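Local coordinates for PKS (Streptomyces albus, PDB 4OQJ), which probably catalyses the decarboxylative condensation that extends a carrier-protein-bound polyketide chain, as the ketosynthase domain of an oxazolomycin synthase lacking built-in acyltransferases, at residues P125-V138 with A177-N190. Residues are numbered along the deposited sequence; the frame is centred on the assembly and turned at random.
With K (potassium ion), chain B.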
loop_
_atom_site.group_PDB
_atom_site.type_symbol
_atom_site.label_atom_id
_atom_site.label_comp_id
_atom_site.label_asym_id
_atom_site.label_seq_id
_atom_site.Cartn_x
_atom_site.Cartn_y
_atom_site.Cartn_z
ATOM N N PRO A 125 -13.670 -18.006 -3.331
ATOM C CA PRO A 125 -13.876 -17.155 -2.152
ATOM C C PRO A 125 -15.340 -16.905 -1.798
ATOM O O PRO A 125 -15.613 -16.322 -0.744
ATOM C CB PRO A 125 -13.200 -15.830 -2.538
ATOM C CG PRO A 125 -12.434 -16.093 -3.781
ATOM C CD PRO A 125 -13.077 -17.264 -4.457
ATOM N N GLN A 126 -16.281 -17.330 -2.641
ATOM C CA GLN A 126 -17.688 -17.190 -2.281
ATOM C C GLN A 126 -18.080 -18.200 -1.209
ATOM O O GLN A 126 -19.163 -18.116 -0.637
ATOM C CB GLN A 126 -18.598 -17.352 -3.501
ATOM C CG GLN A 126 -18.375 -16.299 -4.562
ATOM C CD GLN A 126 -19.411 -16.373 -5.668
ATOM O OE1 GLN A 126 -19.920 -17.449 -5.995
ATOM N NE2 GLN A 126 -19.747 -15.219 -6.235
ATOM N N ARG A 127 -17.206 -19.161 -0.939
ATOM C CA ARG A 127 -17.467 -20.161 0.100
ATOM C C ARG A 127 -16.285 -20.200 1.066
ATOM O O ARG A 127 -15.215 -19.683 0.753
ATOM C CB ARG A 127 -17.702 -21.533 -0.522
ATOM C CG ARG A 127 -18.999 -21.656 -1.336
ATOM C CD ARG A 127 -19.092 -23.048 -2.005
ATOM N NE ARG A 127 -18.291 -23.120 -3.233
ATOM C CZ ARG A 127 -17.932 -24.251 -3.835
ATOM N NH1 ARG A 127 -18.277 -25.426 -3.325
ATOM N NH2 ARG A 127 -17.223 -24.209 -4.951
ATOM N N GLY A 128 -16.472 -20.796 2.239
ATOM C CA GLY A 128 -15.361 -20.985 3.157
ATOM C C GLY A 128 -15.132 -19.817 4.095
ATOM O O GLY A 128 -15.812 -18.785 4.007
ATOM N N GLU A 129 -14.172 -19.991 5.002
ATOM C CA GLU A 129 -13.939 -19.040 6.090
ATOM C C GLU A 129 -12.615 -18.299 5.931
ATOM O O GLU A 129 -12.226 -17.531 6.807
ATOM C CB GLU A 129 -13.962 -19.765 7.443
ATOM N N GLN A 130 -11.924 -18.542 4.821
ATOM C CA GLN A 130 -10.644 -17.885 4.565
ATOM C C GLN A 130 -10.848 -16.378 4.460
ATOM O O GLN A 130 -11.868 -15.915 3.965
ATOM C CB GLN A 130 -9.986 -18.447 3.291
ATOM C CG GLN A 130 -10.687 -18.082 1.987
ATOM C CD GLN A 130 -12.035 -18.763 1.829
ATOM O OE1 GLN A 130 -12.111 -19.991 1.748
ATOM N NE2 GLN A 130 -13.108 -17.970 1.795
ATOM N N ARG A 131 -9.881 -15.616 4.954
ATOM C CA ARG A 131 -9.903 -14.172 4.817
ATOM C C ARG A 131 -8.824 -13.769 3.813
ATOM O O ARG A 131 -7.637 -13.941 4.066
ATOM C CB ARG A 131 -9.694 -13.493 6.167
ATOM C CG ARG A 131 -9.630 -11.990 6.077
ATOM C CD ARG A 131 -10.008 -11.326 7.386
ATOM N NE ARG A 131 -11.374 -10.818 7.335
ATOM C CZ ARG A 131 -11.809 -9.741 7.982
ATOM N NH1 ARG A 131 -10.988 -9.040 8.758
ATOM N NH2 ARG A 131 -13.075 -9.362 7.853
ATOM N N ILE A 132 -9.262 -13.276 2.659
ATOM C CA ILE A 132 -8.383 -13.039 1.522
ATOM C C ILE A 132 -8.230 -11.543 1.247
ATOM O O ILE A 132 -9.221 -10.859 0.951
ATOM C CB ILE A 132 -8.926 -13.709 0.244
ATOM C CG1 ILE A 132 -9.282 -15.174 0.512
ATOM C CG2 ILE A 132 -7.917 -13.551 -0.882
ATOM C CD1 ILE A 132 -9.787 -15.929 -0.701
ATOM N N GLY A 133 -6.996 -11.054 1.342
ATOM C CA GLY A 133 -6.654 -9.683 1.020
ATOM C C GLY A 133 -6.220 -9.536 -0.426
ATOM O O GLY A 133 -5.990 -10.530 -1.123
ATOM N N VAL A 134 -6.113 -8.297 -0.888
ATOM C CA VAL A 134 -5.616 -8.034 -2.225
ATOM C C VAL A 134 -4.868 -6.710 -2.300
ATOM O O VAL A 134 -5.378 -5.646 -1.886
ATOM C CB VAL A 134 -6.768 -8.057 -3.289
ATOM C CG1 VAL A 134 -7.909 -7.142 -2.910
ATOM C CG2 VAL A 134 -6.224 -7.718 -4.683
ATOM N N TYR A 135 -3.649 -6.787 -2.830
ATOM C CA TYR A 135 -2.802 -5.631 -3.089
ATOM C C TYR A 135 -2.490 -5.572 -4.580
ATOM O O TYR A 135 -1.909 -6.493 -5.143
ATOM C CB TYR A 135 -1.514 -5.714 -2.262
ATOM C CG TYR A 135 -1.776 -5.603 -0.782
ATOM C CD1 TYR A 135 -2.120 -6.712 -0.012
ATOM C CD2 TYR A 135 -1.726 -4.365 -0.157
ATOM C CE1 TYR A 135 -2.382 -6.575 1.363
ATOM C CE2 TYR A 135 -1.978 -4.228 1.185
ATOM C CZ TYR A 135 -2.307 -5.319 1.941
ATOM O OH TYR A 135 -2.558 -5.107 3.289
ATOM N N ALA A 136 -2.886 -4.498 -5.239
ATOM C CA ALA A 136 -2.759 -4.446 -6.690
ATOM C C ALA A 136 -2.627 -3.018 -7.192
ATOM O O ALA A 136 -3.072 -2.079 -6.532
ATOM C CB ALA A 136 -3.950 -5.113 -7.336
ATOM N N GLY A 137 -2.012 -2.858 -8.358
ATOM C CA GLY A 137 -1.865 -1.542 -8.961
ATOM C C GLY A 137 -2.080 -1.615 -10.460
ATOM O O GLY A 137 -1.825 -2.649 -11.058
ATOM N N VAL A 138 -2.546 -0.523 -11.062
ATOM C CA VAL A 138 -2.631 -0.424 -12.505
ATOM C C VAL A 138 -1.847 0.779 -12.973
ATOM O O VAL A 138 -1.533 1.695 -12.207
ATOM C CB VAL A 138 -4.094 -0.329 -13.002
ATOM C CG1 VAL A 138 -4.867 -1.609 -12.632
ATOM C CG2 VAL A 138 -4.780 0.890 -12.426
ATOM N N ALA A 177 -12.272 -7.031 -4.868
ATOM C CA ALA A 177 -12.754 -7.548 -3.581
ATOM C C ALA A 177 -14.276 -7.704 -3.612
ATOM O O ALA A 177 -14.827 -8.708 -3.138
ATOM C CB ALA A 177 -12.336 -6.636 -2.460
ATOM N N TYR A 178 -14.960 -6.719 -4.180
ATOM C CA TYR A 178 -16.415 -6.737 -4.225
ATOM C C TYR A 178 -16.957 -7.836 -5.141
ATOM O O TYR A 178 -17.959 -8.488 -4.830
ATOM C CB TYR A 178 -16.951 -5.381 -4.687
ATOM C CG TYR A 178 -18.448 -5.379 -4.825
ATOM C CD1 TYR A 178 -19.255 -5.506 -3.699
ATOM C CD2 TYR A 178 -19.064 -5.271 -6.074
ATOM C CE1 TYR A 178 -20.633 -5.525 -3.797
ATOM C CE2 TYR A 178 -20.464 -5.282 -6.188
ATOM C CZ TYR A 178 -21.233 -5.416 -5.034
ATOM O OH TYR A 178 -22.604 -5.449 -5.096
ATOM N N LYS A 179 -16.300 -8.051 -6.269
ATOM C CA LYS A 179 -16.823 -8.990 -7.253
ATOM C C LYS A 179 -16.381 -10.421 -7.002
ATOM O O LYS A 179 -17.058 -11.344 -7.447
ATOM C CB LYS A 179 -16.406 -8.563 -8.653
ATOM C CG LYS A 179 -17.102 -7.315 -9.145
ATOM C CD LYS A 179 -18.588 -7.545 -9.316
ATOM C CE LYS A 179 -19.247 -6.312 -9.880
ATOM N NZ LYS A 179 -20.693 -6.542 -10.093
ATOM N N LEU A 180 -15.251 -10.610 -6.313
ATOM C CA LEU A 180 -14.755 -11.956 -5.989
ATOM C C LEU A 180 -15.025 -12.393 -4.537
ATOM O O LEU A 180 -14.828 -13.553 -4.203
ATOM C CB LEU A 180 -13.254 -12.051 -6.256
ATOM C CG LEU A 180 -12.784 -11.753 -7.688
ATOM C CD1 LEU A 180 -11.337 -12.191 -7.866
ATOM C CD2 LEU A 180 -13.672 -12.434 -8.714
ATOM N N ASN A 181 -15.472 -11.458 -3.698
ATOM C CA ASN A 181 -15.684 -11.644 -2.241
ATOM C C ASN A 181 -14.391 -11.803 -1.436
ATOM O O ASN A 181 -14.191 -12.795 -0.733
ATOM C CB ASN A 181 -16.593 -12.840 -1.935
ATOM C CG ASN A 181 -17.135 -12.797 -0.502
ATOM O OD1 ASN A 181 -17.495 -11.732 0.001
ATOM N ND2 ASN A 181 -17.181 -13.947 0.163
ATOM N N LEU A 182 -13.532 -10.795 -1.506
ATOM C CA LEU A 182 -12.289 -10.777 -0.743
ATOM C C LEU A 182 -12.520 -9.815 0.412
ATOM O O LEU A 182 -12.804 -8.637 0.177
ATOM C CB LEU A 182 -11.115 -10.336 -1.626
ATOM C CG LEU A 182 -11.022 -10.999 -2.995
ATOM C CD1 LEU A 182 -9.779 -10.558 -3.726
ATOM C CD2 LEU A 182 -11.062 -12.528 -2.870
ATOM N N CYS A 183 -12.439 -10.313 1.646
ATOM C CA CYS A 183 -12.774 -9.529 2.833
ATOM C C CYS A 183 -11.558 -9.093 3.644
ATOM O O CYS A 183 -11.698 -8.451 4.690
ATOM C CB CYS A 183 -13.719 -10.326 3.724
ATOM S SG CYS A 183 -15.243 -10.740 2.868
ATOM N N GLY A 184 -10.368 -9.458 3.181
ATOM C CA GLY A 184 -9.145 -8.970 3.798
ATOM C C GLY A 184 -8.880 -7.541 3.340
ATOM O O GLY A 184 -9.681 -6.964 2.600
ATOM N N PRO A 185 -7.764 -6.950 3.779
ATOM C CA PRO A 185 -7.411 -5.618 3.283
ATOM C C PRO A 185 -7.340 -5.608 1.772
ATOM O O PRO A 185 -6.698 -6.482 1.189
ATOM C CB PRO A 185 -6.023 -5.362 3.868
ATOM C CG PRO A 185 -5.837 -6.368 4.898
ATOM C CD PRO A 185 -6.670 -7.551 4.543
ATOM N N SER A 186 -7.988 -4.632 1.151
ATOM C CA SER A 186 -7.984 -4.500 -0.289
ATOM C C SER A 186 -7.491 -3.107 -0.626
ATOM O O SER A 186 -8.164 -2.104 -0.356
ATOM C CB SER A 186 -9.380 -4.776 -0.843
ATOM O OG SER A 186 -9.788 -6.097 -0.454
ATOM N N VAL A 187 -6.292 -3.049 -1.178
ATOM C CA VAL A 187 -5.554 -1.806 -1.250
ATOM C C VAL A 187 -4.925 -1.632 -2.628
ATOM O O VAL A 187 -4.260 -2.535 -3.138
ATOM C CB VAL A 187 -4.443 -1.762 -0.168
ATOM C CG1 VAL A 187 -3.711 -0.416 -0.179
ATOM C CG2 VAL A 187 -5.040 -2.012 1.209
ATOM N N SER A 188 -5.143 -0.477 -3.239
ATOM C CA SER A 188 -4.422 -0.160 -4.468
ATOM C C SER A 188 -3.081 0.455 -4.101
ATOM O O SER A 188 -3.001 1.416 -3.331
ATOM C CB SER A 188 -5.221 0.766 -5.375
ATOM O OG SER A 188 -6.438 0.131 -5.739
ATOM N N THR A 189 -2.029 -0.160 -4.624
ATOM C CA THR A 189 -0.656 0.197 -4.301
ATOM C C THR A 189 0.072 0.496 -5.604
ATOM O O THR A 189 0.007 -0.285 -6.566
ATOM C CB THR A 189 0.045 -0.938 -3.528
ATOM O OG1 THR A 189 0.404 -1.968 -4.433
ATOM C CG2 THR A 189 -0.882 -1.542 -2.483
ATOM N N ASN A 190 0.753 1.630 -5.647
ATOM C CA ASN A 190 1.379 2.105 -6.869
ATOM C C ASN A 190 2.755 2.725 -6.597
ATOM O O ASN A 190 2.862 3.644 -5.792
ATOM C CB ASN A 190 0.472 3.138 -7.533
ATOM C CG ASN A 190 -0.686 2.506 -8.260
ATOM O OD1 ASN A 190 -1.804 2.423 -7.738
ATOM N ND2 ASN A 190 -0.422 2.037 -9.474
HETATM K K K B . -23.279 -8.077 -4.020
HETATM O O HOH W 1 -13.673 -15.308 1.096
HETATM O O HOH W 2 -18.716 -12.628 -5.278
HETATM O O HOH W 3 -12.140 -13.182 2.092
HETATM O O HOH W 4 -3.985 1.069 -8.944
HETATM O O HOH W 5 -20.770 -8.625 -5.611
HETATM O O HOH W 6 -25.752 -6.858 -5.613
HETATM O O HOH W 7 -25.212 -9.811 -2.228
HETATM O O HOH W 8 -23.568 -10.881 -4.567
#
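Strands 132-138 and 186-190 run parallel, with V134, Y135 and A136 in register with S186, V187 and S188, and the hydrogen bonds zigzag from V134 N to P185 O (2.8 Å), V187 N to V134 O, A136 N to V187 O and T189 N to A136 O. Ahead of the ladder, G184 N donates to I132 O from above the carbonyl plane, while CA atoms of G133 and G184 approach to 3.8 Å, a closeness that two residues without side chains permit. How a parallel pair gives its two faces different company is well illustrated here. On one face Y135 lies alongside V187, its CE2 3.7 Å from V187 CB; T189 CG2 meets the ring edge in plane, and P185 CB sits by the hydroxyl, which bonds to S206 on helix 195-209. On the other, V134 directs CG1 between its backbone N and carbonyl carbon (chi1 53°), pressing it against S186 CB at a tight 3.5 Å. L182 splits its two methyls, CD1 against V134 CB and CD2 touching both I132 CG2 and P125 CG. Just past helix 171-180, N181 adopts positive phi (70°) and swings its amide over to P125 O, ND2 donating at 3.0 Å and 157°; its OD1 is held by S292 of the second subunit. The R131 guanidinium lays one face over C183 O and forms a salt bridge with E311 of that subunit. Y178 OH binds potassium together with four waters and the carbonyl oxygens of S292 and K294 of the second subunit. Since S188 and N190 pair antiparallel with a strand of the partner, the sheet continues across the interface, as in the dimeric thiolase fold of ketosynthases.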